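Local coordinates for protein putative cytosine/guanine deaminase (Unidentified, PDB 2PAJ) that uses zinc to deaminate 2-amino-4-hydroxypteridines such as isoxanthopterin, releasing ammonium, at residues Arg15-Ile20 with Cys66-Ala71. Sequence-based numbering, arbitrary orientation.
Sequences RNAAAI and CVIYPA
A18 and A19 on one side and C66 and I68 on the other are joined through their backbones by two hydrogen bonds running in opposite senses. The N of A18 gives its hydrogen to the O of C66 at 2.7 Å, and the N of I68 gives its hydrogen to the O of A19 at 2.8 Å. The second is the straighter, with an N-H...O angle of 163° against 150° for the first. A third, weaker approach extends the series: the CA-H of I20 points at the O of I68, with CA and O 3.6 Å apart. The bridges A19 with V67 and I20 with I68 are parallel, which aligns this short strand with 67-73. In the amidohydrolase fold this pairing lies where the small β-domain, built from N- and C-terminal strands, meets the TIM barrel, well away from the zinc site. R15, by contrast, pairs with V61 and A63, and the chain passes from strand 11-15 to strand 19-20 through N16, A17 and A18. Backbone hydrogen bonds link A17 with P37, I20 with V34 and V67 with Y417; hydrogen bonds also join N16 N to D38 OD2, the side-chain ND2 of N16 to T64 OG1, and Y69 OH to A431 O.

Side chains pack on both faces of the pairing. On the face of I20 and I68, the CB of A17 meets CD1 of I68 at 3.6 Å; chi1 of I68, -68°, sets CG1 anti to the carbonyl carbon, and an extended chi2 carries the methyl out to the alanine. On the other face, CB of A19 lies 4.0 Å from CG1 of V67, an apolar contact between buried residues.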
loop_
_atom_site.group_PDB
_atom_site.type_symbol
_atom_site.label_atom_id
_atom_site.label_comp_id
_atom_site.label_asym_id
_atom_site.label_seq_id
_atom_site.Cartn_x
_atom_site.Cartn_y
_atom_site.Cartn_z
ATOM N N ARG A 15 4.372 -17.104 -20.689
ATOM C CA ARG A 15 5.345 -18.142 -20.985
ATOM C C ARG A 15 6.806 -17.746 -20.934
ATOM O O ARG A 15 7.176 -16.593 -21.177
ATOM C CB ARG A 15 5.106 -18.728 -22.379
ATOM C CG ARG A 15 3.670 -18.863 -22.817
ATOM C CD ARG A 15 3.647 -19.462 -24.215
ATOM N NE ARG A 15 4.241 -20.805 -24.232
ATOM C CZ ARG A 15 4.663 -21.433 -25.329
ATOM N NH1 ARG A 15 4.568 -20.844 -26.521
ATOM N NH2 ARG A 15 5.170 -22.658 -25.236
ATOM N N ASN A 16 7.621 -18.749 -20.620
ATOM C CA ASN A 16 9.071 -18.640 -20.606
ATOM C C ASN A 16 9.689 -17.560 -19.731
ATOM O O ASN A 16 10.511 -16.775 -20.195
ATOM C CB ASN A 16 9.528 -18.477 -22.055
ATOM C CG ASN A 16 10.972 -18.806 -22.243
ATOM O OD1 ASN A 16 11.438 -19.856 -21.810
ATOM N ND2 ASN A 16 11.699 -17.916 -22.907
ATOM N N ALA A 17 9.309 -17.529 -18.460
ATOM C CA ALA A 17 9.846 -16.527 -17.539
ATOM C C ALA A 17 11.274 -16.898 -17.124
ATOM O O ALA A 17 11.592 -18.078 -16.934
ATOM C CB ALA A 17 8.961 -16.421 -16.314
ATOM N N ALA A 18 12.132 -15.891 -16.989
ATOM C CA ALA A 18 13.515 -16.110 -16.598
ATOM C C ALA A 18 13.595 -16.439 -15.110
ATOM O O ALA A 18 14.514 -17.118 -14.665
ATOM C CB ALA A 18 14.339 -14.873 -16.910
ATOM N N ALA A 19 12.621 -15.953 -14.346
ATOM C CA ALA A 19 12.572 -16.186 -12.907
ATOM C C ALA A 19 11.179 -15.906 -12.342
ATOM O O ALA A 19 10.450 -15.049 -12.853
ATOM C CB ALA A 19 13.599 -15.319 -12.207
ATOM N N ILE A 20 10.825 -16.628 -11.279
ATOM C CA ILE A 20 9.526 -16.477 -10.628
ATOM C C ILE A 20 9.620 -16.432 -9.101
ATOM O O ILE A 20 9.816 -17.459 -8.457
ATOM C CB ILE A 20 8.576 -17.645 -10.985
ATOM C CG1 ILE A 20 8.463 -17.807 -12.504
ATOM C CG2 ILE A 20 7.200 -17.373 -10.406
ATOM C CD1 ILE A 20 7.613 -18.994 -12.952
ATOM N N CYS A 66 12.153 -12.206 -18.993
ATOM C CA CYS A 66 11.510 -11.399 -17.972
ATOM C C CYS A 66 11.416 -12.109 -16.641
ATOM O O CYS A 66 11.376 -13.331 -16.564
ATOM C CB CYS A 66 10.112 -10.976 -18.415
ATOM S SG CYS A 66 10.101 -9.861 -19.807
ATOM N N VAL A 67 11.379 -11.304 -15.591
ATOM C CA VAL A 67 11.287 -11.789 -14.227
ATOM C C VAL A 67 9.864 -11.533 -13.728
ATOM O O VAL A 67 9.266 -10.487 -13.995
ATOM C CB VAL A 67 12.319 -11.057 -13.323
ATOM C CG1 VAL A 67 12.248 -11.565 -11.900
ATOM C CG2 VAL A 67 13.717 -11.264 -13.874
ATOM N N ILE A 68 9.324 -12.510 -13.013
ATOM C CA ILE A 68 7.978 -12.406 -12.479
ATOM C C ILE A 68 8.036 -12.295 -10.960
ATOM O O ILE A 68 8.812 -12.984 -10.302
ATOM C CB ILE A 68 7.116 -13.628 -12.913
ATOM C CG1 ILE A 68 6.884 -13.573 -14.425
ATOM C CG2 ILE A 68 5.782 -13.625 -12.191
ATOM C CD1 ILE A 68 6.093 -14.719 -14.971
ATOM N N TYR A 69 7.215 -11.393 -10.431
ATOM C CA TYR A 69 7.102 -11.097 -9.003
ATOM C C TYR A 69 5.604 -10.972 -8.732
ATOM O O TYR A 69 4.807 -10.797 -9.661
ATOM C CB TYR A 69 7.686 -9.706 -8.710
ATOM C CG TYR A 69 9.155 -9.556 -8.328
ATOM C CD1 TYR A 69 10.163 -10.268 -8.989
ATOM C CD2 TYR A 69 9.535 -8.626 -7.347
ATOM C CE1 TYR A 69 11.506 -10.058 -8.687
ATOM C CE2 TYR A 69 10.868 -8.406 -7.040
ATOM C CZ TYR A 69 11.850 -9.122 -7.713
ATOM O OH TYR A 69 13.172 -8.881 -7.431
ATOM N N PRO A 70 5.187 -11.097 -7.467
ATOM C CA PRO A 70 3.751 -10.929 -7.257
ATOM C C PRO A 70 3.630 -9.399 -7.175
ATOM O O PRO A 70 4.570 -8.739 -6.729
ATOM C CB PRO A 70 3.509 -11.638 -5.927
ATOM C CG PRO A 70 4.791 -11.524 -5.232
ATOM C CD PRO A 70 5.803 -11.776 -6.319
ATOM N N ALA A 71 2.531 -8.818 -7.647
ATOM C CA ALA A 71 2.372 -7.362 -7.599
ATOM C C ALA A 71 2.550 -6.844 -6.161
ATOM O O ALA A 71 2.251 -7.550 -5.202
ATOM C CB ALA A 71 1.005 -6.970 -8.153
#